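PDB 1M6E: S-adenosyl-L-methionine:salicylic acid carboxyl methyltransferase from Clarkia breweri, which transfers a methyl group from S-adenosyl-L-methionine to the carboxyl group of salicylic acid, giving the volatile ester methyl salicylate. Local coordinates for residues L229-E243 with F320-Y332. Residues are numbered along the deposited sequence; the frame is centred on the assembly and turned at random.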
ATOM      1  N   LEU A 229      -4.531  26.768 -19.111  1.00 47.73           N
ATOM      2  CA  LEU A 229      -3.256  26.652 -18.398  1.00 50.10           C
ATOM      3  C   LEU A 229      -2.147  27.080 -19.352  1.00 51.19           C
ATOM      4  O   LEU A 229      -1.271  27.900 -19.012  1.00 41.34           O
ATOM      5  CB  LEU A 229      -3.019  25.217 -17.911  1.00 41.72           C
ATOM      6  CG  LEU A 229      -1.573  25.006 -17.425  1.00 44.82           C
ATOM      7  CD1 LEU A 229      -1.224  25.782 -16.112  1.00 14.32           C
ATOM      8  CD2 LEU A 229      -1.391  23.521 -17.257  1.00 45.92           C
ATOM      9  N   ALA A 230      -2.210  26.511 -20.556  1.00 56.16           N
ATOM     10  CA  ALA A 230      -1.281  26.830 -21.634  1.00 55.29           C
ATOM     11  C   ALA A 230      -1.236  28.355 -21.764  1.00 55.77           C
ATOM     12  O   ALA A 230      -0.176  28.956 -21.741  1.00 55.22           O
ATOM     13  CB  ALA A 230      -1.780  26.213 -22.934  1.00 46.09           C
ATOM     14  N   MET A 231      -2.413  28.966 -21.880  1.00 59.33           N
ATOM     15  CA  MET A 231      -2.536  30.408 -22.002  1.00 54.76           C
ATOM     16  C   MET A 231      -1.814  31.089 -20.851  1.00 53.60           C
ATOM     17  O   MET A 231      -1.180  32.124 -21.034  1.00 50.17           O
ATOM     18  CB  MET A 231      -4.017  30.823 -21.990  1.00 60.10           C
ATOM     19  CG  MET A 231      -4.849  30.321 -23.184  1.00 77.81           C
ATOM     20  SD  MET A 231      -6.348  31.320 -23.607  1.00 98.14           S
ATOM     21  CE  MET A 231      -7.715  30.248 -23.001  1.00 89.12           C
ATOM     22  N   ALA A 232      -1.916  30.505 -19.661  1.00 56.18           N
ATOM     23  CA  ALA A 232      -1.278  31.090 -18.489  1.00 63.74           C
ATOM     24  C   ALA A 232       0.224  30.995 -18.652  1.00 65.56           C
ATOM     25  O   ALA A 232       0.965  31.935 -18.349  1.00 60.20           O
ATOM     26  CB  ALA A 232      -1.721  30.361 -17.218  1.00 63.05           C
ATOM     27  N   LEU A 233       0.672  29.853 -19.147  1.00 65.53           N
ATOM     28  CA  LEU A 233       2.092  29.643 -19.342  1.00 65.94           C
ATOM     29  C   LEU A 233       2.696  30.519 -20.444  1.00 69.96           C
ATOM     30  O   LEU A 233       3.701  31.182 -20.205  1.00 75.10           O
ATOM     31  CB  LEU A 233       2.361  28.167 -19.641  1.00 60.88           C
ATOM     32  CG  LEU A 233       2.151  27.158 -18.513  1.00 53.03           C
ATOM     33  CD1 LEU A 233       2.391  25.758 -19.053  1.00 53.76           C
ATOM     34  CD2 LEU A 233       3.090  27.455 -17.371  1.00 39.42           C
ATOM     35  N   ASN A 234       2.084  30.527 -21.635  1.00 74.77           N
ATOM     36  CA  ASN A 234       2.574  31.308 -22.787  1.00 71.64           C
ATOM     37  C   ASN A 234       2.799  32.786 -22.496  1.00 69.21           C
ATOM     38  O   ASN A 234       3.574  33.462 -23.181  1.00 71.86           O
ATOM     39  CB  ASN A 234       1.624  31.179 -23.988  1.00 74.68           C
ATOM     40  CG  ASN A 234       1.719  29.810 -24.689  1.00 82.04           C
ATOM     41  OD1 ASN A 234       2.812  29.313 -24.991  1.00 78.29           O
ATOM     42  ND2 ASN A 234       0.564  29.210 -24.966  1.00 87.53           N
ATOM     43  N   GLN A 235       2.113  33.283 -21.478  1.00 64.06           N
ATOM     44  CA  GLN A 235       2.237  34.674 -21.074  1.00 61.75           C
ATOM     45  C   GLN A 235       3.493  34.827 -20.225  1.00 62.98           C
ATOM     46  O   GLN A 235       4.125  35.885 -20.200  1.00 66.30           O
ATOM     47  CB  GLN A 235       1.022  35.071 -20.249  1.00 64.68           C
ATOM     48  CG  GLN A 235       1.224  36.341 -19.463  1.00 63.06           C
ATOM     49  CD  GLN A 235       0.824  37.547 -20.246  1.00 65.15           C
ATOM     50  OE1 GLN A 235       1.200  38.674 -19.905  1.00 65.19           O
ATOM     51  NE2 GLN A 235       0.039  37.330 -21.307  1.00 59.08           N
ATOM     52  N   MET A 236       3.829  33.757 -19.516  1.00 62.89           N
ATOM     53  CA  MET A 236       4.997  33.717 -18.653  1.00 57.34           C
ATOM     54  C   MET A 236       6.241  33.421 -19.484  1.00 55.90           C
ATOM     55  O   MET A 236       7.349  33.848 -19.141  1.00 46.93           O
ATOM     56  CB  MET A 236       4.826  32.645 -17.584  1.00 58.52           C
ATOM     57  CG  MET A 236       3.692  32.894 -16.627  1.00 62.78           C
ATOM     58  SD  MET A 236       4.008  31.971 -15.153  1.00 72.09           S
ATOM     59  CE  MET A 236       3.949  30.322 -15.843  1.00 67.05           C
ATOM     60  N   VAL A 237       6.067  32.670 -20.566  1.00 46.35           N
ATOM     61  CA  VAL A 237       7.201  32.392 -21.423  1.00 53.42           C
ATOM     62  C   VAL A 237       7.544  33.738 -22.022  1.00 56.81           C
ATOM     63  O   VAL A 237       8.709  34.102 -22.129  1.00 67.15           O
ATOM     64  CB  VAL A 237       6.863  31.428 -22.568  1.00 57.23           C
ATOM     65  CG1 VAL A 237       7.959  31.508 -23.623  1.00 43.52           C
ATOM     66  CG2 VAL A 237       6.702  29.981 -22.034  1.00 59.16           C
ATOM     67  N   SER A 238       6.511  34.477 -22.408  1.00 57.93           N
ATOM     68  CA  SER A 238       6.701  35.792 -22.976  1.00 57.07           C
ATOM     69  C   SER A 238       7.303  36.746 -21.958  1.00 55.30           C
ATOM     70  O   SER A 238       8.338  37.362 -22.212  1.00 58.02           O
ATOM     71  CB  SER A 238       5.385  36.367 -23.419  1.00 63.68           C
ATOM     72  OG  SER A 238       5.411  37.760 -23.136  1.00 77.08           O
ATOM     73  N   GLU A 239       6.638  36.886 -20.814  1.00 47.86           N
ATOM     74  CA  GLU A 239       7.121  37.773 -19.767  1.00 54.07           C
ATOM     75  C   GLU A 239       8.561  37.495 -19.347  1.00 60.59           C
ATOM     76  O   GLU A 239       9.059  38.138 -18.420  1.00 63.87           O
ATOM     77  CB  GLU A 239       6.208  37.717 -18.536  1.00 57.95           C
ATOM     78  CG  GLU A 239       4.845  38.395 -18.728  1.00 74.82           C
ATOM     79  CD  GLU A 239       3.965  38.403 -17.462  1.00 83.72           C
ATOM     80  OE1 GLU A 239       4.503  38.558 -16.341  1.00 84.83           O
ATOM     81  OE2 GLU A 239       2.728  38.278 -17.597  1.00 86.98           O
ATOM     82  N   GLY A 240       9.216  36.539 -20.017  1.00 71.30           N
ATOM     83  CA  GLY A 240      10.608  36.190 -19.724  1.00 76.08           C
ATOM     84  C   GLY A 240      10.905  34.986 -18.827  1.00 79.46           C
ATOM     85  O   GLY A 240      11.985  34.387 -18.911  1.00 82.39           O
ATOM     86  N   LEU A 241       9.935  34.634 -17.984  1.00 81.16           N
ATOM     87  CA  LEU A 241       9.987  33.545 -16.996  1.00 77.48           C
ATOM     88  C   LEU A 241      10.532  32.162 -17.374  1.00 79.93           C
ATOM     89  O   LEU A 241      10.277  31.642 -18.468  1.00 61.96           O
ATOM     90  CB  LEU A 241       8.601  33.408 -16.396  1.00 82.22           C
ATOM     91  CG  LEU A 241       7.979  34.795 -16.195  1.00 76.60           C
ATOM     92  CD1 LEU A 241       6.568  34.666 -15.632  1.00 79.76           C
ATOM     93  CD2 LEU A 241       8.884  35.615 -15.282  1.00 70.53           C
ATOM     94  N   ILE A 242      11.235  31.561 -16.405  1.00 94.89           N
ATOM     95  CA  ILE A 242      11.940  30.266 -16.551  1.00110.70           C
ATOM     96  C   ILE A 242      11.393  29.122 -17.442  1.00107.13           C
ATOM     97  O   ILE A 242      11.468  27.931 -17.083  1.00100.37           O
ATOM     98  CB  ILE A 242      12.365  29.651 -15.134  1.00117.44           C
ATOM     99  CG1 ILE A 242      11.152  29.187 -14.338  1.00118.34           C
ATOM    100  CG2 ILE A 242      13.182  30.683 -14.316  1.00116.94           C
ATOM    101  CD1 ILE A 242      11.535  28.401 -13.094  1.00118.24           C
ATOM    102  N   GLU A 243      10.869  29.517 -18.607  1.00 98.41           N
ATOM    103  CA  GLU A 243      10.359  28.625 -19.645  1.00 90.58           C
ATOM    104  C   GLU A 243      10.921  29.355 -20.819  1.00 84.19           C
ATOM    105  O   GLU A 243      10.577  30.510 -21.042  1.00 83.98           O
ATOM    106  CB  GLU A 243       8.830  28.626 -19.766  1.00 84.12           C
ATOM    107  CG  GLU A 243       8.102  28.118 -18.561  1.00 68.66           C
ATOM    108  CD  GLU A 243       7.782  29.229 -17.612  1.00 66.12           C
ATOM    109  OE1 GLU A 243       8.596  30.168 -17.511  1.00 73.78           O
ATOM    110  OE2 GLU A 243       6.722  29.168 -16.968  1.00 66.40           O
ATOM    111  N   PHE A 320       8.968  21.821 -14.977  1.00 55.06           N
ATOM    112  CA  PHE A 320       9.444  23.222 -14.860  1.00 56.04           C
ATOM    113  C   PHE A 320      10.063  23.614 -13.499  1.00 56.25           C
ATOM    114  O   PHE A 320      10.665  24.685 -13.389  1.00 61.74           O
ATOM    115  CB  PHE A 320       8.317  24.232 -15.146  1.00 51.58           C
ATOM    116  CG  PHE A 320       7.684  24.088 -16.495  1.00 52.59           C
ATOM    117  CD1 PHE A 320       6.497  23.370 -16.648  1.00 51.66           C
ATOM    118  CD2 PHE A 320       8.265  24.677 -17.617  1.00 56.12           C
ATOM    119  CE1 PHE A 320       5.893  23.237 -17.893  1.00 45.79           C
ATOM    120  CE2 PHE A 320       7.665  24.555 -18.883  1.00 53.13           C
ATOM    121  CZ  PHE A 320       6.474  23.830 -19.012  1.00 56.73           C
ATOM    122  N   GLY A 321       9.896  22.781 -12.471  1.00 49.52           N
ATOM    123  CA  GLY A 321      10.447  23.087 -11.155  1.00 51.60           C
ATOM    124  C   GLY A 321       9.579  23.977 -10.276  1.00 56.67           C
ATOM    125  O   GLY A 321       8.705  24.666 -10.779  1.00 63.76           O
ATOM    126  N   GLU A 322       9.833  23.992  -8.971  1.00 56.97           N
ATOM    127  CA  GLU A 322       9.034  24.792  -8.043  1.00 66.24           C
ATOM    128  C   GLU A 322       8.996  26.312  -8.208  1.00 73.81           C
ATOM    129  O   GLU A 322       7.985  26.944  -7.870  1.00 78.42           O
ATOM    130  CB  GLU A 322       9.461  24.509  -6.611  1.00 72.91           C
ATOM    131  CG  GLU A 322       9.350  23.067  -6.215  1.00 95.61           C
ATOM    132  CD  GLU A 322       9.256  22.885  -4.718  1.00104.20           C
ATOM    133  OE1 GLU A 322      10.154  23.380  -4.000  1.00110.90           O
ATOM    134  OE2 GLU A 322       8.283  22.243  -4.264  1.00110.94           O
ATOM    135  N   ALA A 323      10.093  26.898  -8.693  1.00 79.29           N
ATOM    136  CA  ALA A 323      10.209  28.354  -8.868  1.00 75.54           C
ATOM    137  C   ALA A 323       8.973  28.971  -9.528  1.00 74.68           C
ATOM    138  O   ALA A 323       8.509  30.047  -9.134  1.00 70.67           O
ATOM    139  CB  ALA A 323      11.479  28.684  -9.678  1.00 69.17           C
ATOM    140  N   ILE A 324       8.463  28.268 -10.538  1.00 74.72           N
ATOM    141  CA  ILE A 324       7.272  28.646 -11.294  1.00 73.64           C
ATOM    142  C   ILE A 324       6.009  28.413 -10.438  1.00 77.08           C
ATOM    143  O   ILE A 324       5.524  29.306  -9.751  1.00 82.67           O
ATOM    144  CB  ILE A 324       7.195  27.787 -12.564  1.00 71.90           C
ATOM    145  CG1 ILE A 324       8.242  28.271 -13.545  1.00 73.89           C
ATOM    146  CG2 ILE A 324       5.805  27.809 -13.166  1.00 74.42           C
ATOM    147  CD1 ILE A 324       8.280  27.462 -14.812  1.00 85.80           C
ATOM    148  N   ILE A 325       5.493  27.197 -10.492  1.00 75.91           N
ATOM    149  CA  ILE A 325       4.313  26.797  -9.748  1.00 79.80           C
ATOM    150  C   ILE A 325       3.450  27.862  -9.076  1.00 79.11           C
ATOM    151  O   ILE A 325       2.345  28.141  -9.534  1.00 83.97           O
ATOM    152  CB  ILE A 325       4.706  25.774  -8.737  1.00 78.54           C
ATOM    153  CG1 ILE A 325       5.354  24.614  -9.473  1.00 80.81           C
ATOM    154  CG2 ILE A 325       3.485  25.302  -7.980  1.00 82.75           C
ATOM    155  CD1 ILE A 325       5.860  23.551  -8.571  1.00106.15           C
ATOM    156  N   GLU A 326       3.922  28.428  -7.972  1.00 78.10           N
ATOM    157  CA  GLU A 326       3.165  29.470  -7.272  1.00 81.45           C
ATOM    158  C   GLU A 326       2.487  30.387  -8.302  1.00 80.03           C
ATOM    159  O   GLU A 326       1.257  30.469  -8.369  1.00 79.45           O
ATOM    160  CB  GLU A 326       4.128  30.279  -6.397  1.00 92.13           C
ATOM    161  CG  GLU A 326       5.390  30.717  -7.182  1.00106.98           C
ATOM    162  CD  GLU A 326       6.590  31.095  -6.317  1.00109.34           C
ATOM    163  OE1 GLU A 326       6.987  30.291  -5.437  1.00102.56           O
ATOM    164  OE2 GLU A 326       7.147  32.194  -6.545  1.00108.90           O
ATOM    165  N   ASP A 327       3.314  31.027  -9.131  1.00 78.47           N
ATOM    166  CA  ASP A 327       2.882  31.965 -10.168  1.00 76.18           C
ATOM    167  C   ASP A 327       1.973  31.430 -11.248  1.00 68.48           C
ATOM    168  O   ASP A 327       1.027  32.105 -11.633  1.00 69.99           O
ATOM    169  CB  ASP A 327       4.097  32.610 -10.842  1.00 88.68           C
ATOM    170  CG  ASP A 327       4.867  33.528  -9.901  1.00106.29           C
ATOM    171  OD1 ASP A 327       4.320  34.601  -9.554  1.00114.57           O
ATOM    172  OD2 ASP A 327       6.009  33.175  -9.501  1.00107.68           O
ATOM    173  N   VAL A 328       2.251  30.239 -11.766  1.00 57.45           N
ATOM    174  CA  VAL A 328       1.389  29.717 -12.815  1.00 47.31           C
ATOM    175  C   VAL A 328      -0.013  29.405 -12.312  1.00 50.16           C
ATOM    176  O   VAL A 328      -0.944  29.359 -13.085  1.00 62.23           O
ATOM    177  CB  VAL A 328       2.008  28.471 -13.505  1.00 32.39           C
ATOM    178  CG1 VAL A 328       2.536  27.543 -12.492  1.00 45.11           C
ATOM    179  CG2 VAL A 328       0.973  27.746 -14.358  1.00 30.83           C
ATOM    180  N   PHE A 329      -0.209  29.217 -11.022  1.00 51.33           N
ATOM    181  CA  PHE A 329      -1.562  28.902 -10.625  1.00 51.35           C
ATOM    182  C   PHE A 329      -2.309  30.127 -10.212  1.00 60.41           C
ATOM    183  O   PHE A 329      -3.531  30.132 -10.200  1.00 62.22           O
ATOM    184  CB  PHE A 329      -1.579  27.838  -9.535  1.00 51.37           C
ATOM    185  CG  PHE A 329      -1.444  26.450 -10.075  1.00 36.02           C
ATOM    186  CD1 PHE A 329      -0.251  25.747  -9.938  1.00 28.05           C
ATOM    187  CD2 PHE A 329      -2.491  25.880 -10.799  1.00 41.16           C
ATOM    188  CE1 PHE A 329      -0.092  24.493 -10.523  1.00 37.02           C
ATOM    189  CE2 PHE A 329      -2.351  24.632 -11.388  1.00 43.54           C
ATOM    190  CZ  PHE A 329      -1.139  23.932 -11.251  1.00 46.21           C
ATOM    191  N   HIS A 330      -1.567  31.175  -9.881  1.00 66.77           N
ATOM    192  CA  HIS A 330      -2.164  32.461  -9.522  1.00 63.55           C
ATOM    193  C   HIS A 330      -2.827  32.985 -10.802  1.00 62.42           C
ATOM    194  O   HIS A 330      -3.962  33.442 -10.787  1.00 63.48           O
ATOM    195  CB  HIS A 330      -1.057  33.402  -9.073  1.00 60.96           C
ATOM    196  CG  HIS A 330      -1.459  34.837  -9.009  1.00 81.31           C
ATOM    197  ND1 HIS A 330      -2.153  35.368  -7.944  1.00 91.66           N
ATOM    198  CD2 HIS A 330      -1.206  35.868  -9.849  1.00 91.49           C
ATOM    199  CE1 HIS A 330      -2.303  36.669  -8.128  1.00 93.47           C
ATOM    200  NE2 HIS A 330      -1.737  36.997  -9.277  1.00 92.17           N
ATOM    201  N   ARG A 331      -2.105  32.867 -11.917  1.00 65.48           N
ATOM    202  CA  ARG A 331      -2.559  33.323 -13.232  1.00 67.04           C
ATOM    203  C   ARG A 331      -3.634  32.433 -13.794  1.00 65.45           C
ATOM    204  O   ARG A 331      -4.683  32.897 -14.234  1.00 69.37           O
ATOM    205  CB  ARG A 331      -1.389  33.358 -14.210  1.00 67.70           C
ATOM    206  CG  ARG A 331      -0.202  34.112 -13.663  1.00 71.44           C
ATOM    207  CD  ARG A 331       0.772  34.474 -14.750  1.00 79.63           C
ATOM    208  NE  ARG A 331       1.828  35.331 -14.224  1.00 84.83           N
ATOM    209  CZ  ARG A 331       2.616  36.087 -14.979  1.00 84.91           C
ATOM    210  NH1 ARG A 331       2.471  36.097 -16.299  1.00 83.53           N
ATOM    211  NH2 ARG A 331       3.551  36.833 -14.416  1.00 83.34           N
ATOM    212  N   TYR A 332      -3.334  31.147 -13.808  1.00 59.07           N
ATOM    213  CA  TYR A 332      -4.260  30.153 -14.288  1.00 54.12           C
ATOM    214  C   TYR A 332      -5.573  30.412 -13.555  1.00 54.14           C
ATOM    215  O   TYR A 332      -6.622  30.398 -14.161  1.00 52.85           O
ATOM    216  CB  TYR A 332      -3.694  28.760 -13.974  1.00 63.06           C
ATOM    217  CG  TYR A 332      -4.516  27.578 -14.435  1.00 65.96           C
ATOM    218  CD1 TYR A 332      -5.214  27.619 -15.632  1.00 66.92           C
ATOM    219  CD2 TYR A 332      -4.618  26.427 -13.651  1.00 66.44           C
ATOM    220  CE1 TYR A 332      -6.008  26.553 -16.034  1.00 73.61           C
ATOM    221  CE2 TYR A 332      -5.403  25.354 -14.051  1.00 69.47           C
ATOM    222  CZ  TYR A 332      -6.102  25.429 -15.242  1.00 72.42           C
ATOM    223  OH  TYR A 332      -6.940  24.410 -15.636  1.00 75.73           O
TER
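M236 and V328 form the apolar middle of a helix-helix packing contact in the helical part of this SABATH methyltransferase, outside its Rossmann-type sheet and near the salicylate pocket. Helix 227-238, along most of its length, and the turn after it pack on the first turns of helix 322-341 and on F320 just before it. The two helices run at 123° to each other, with their axes 8.9 Å apart at closest approach. M236 is a knob in a hole formed by I324, D327, V328 and R331. Its chain bends at the last torsion (chi3 -63°), bringing CE to V328 CB at 3.6 Å, while SD lies over one face of the R331 guanidinium, offset toward its rim. Toward the start of helix 227-238, V328 CG2 is met by both L229 CD1 and L233 CD2, the latter at 3.7 Å. L229 also lays CB over the face of the Y332 ring as a CH-pi contact, 4.0 Å from the centroid. A232, short enough to let the backbones approach, has its CA 5.2 Å from that of Y332. Beyond G240, whose positive phi marks the departure from the helix, I242 turns its CD1 toward the A323 methyl, and E243 CG approaches the F320 ring obliquely. L233 touches D248 and F320 touches N251, both probable magnesium ligands by similarity. The Y332 hydroxyl is hydrogen-bonded outside the contact, to I225 O, and M308 of the salicylate pocket touches its side chain. On the solvent-facing side, R331 NH2 donates to E239 OE1 at 2.8 Å, from above the carboxylate plane, with a weaker bond from NH1 to OE2. These bonds hold the guanidinium with M236 over one face; E239 being exposed, solvent probably screens the ion pair partly, and apolar packing likely carries most of the interface.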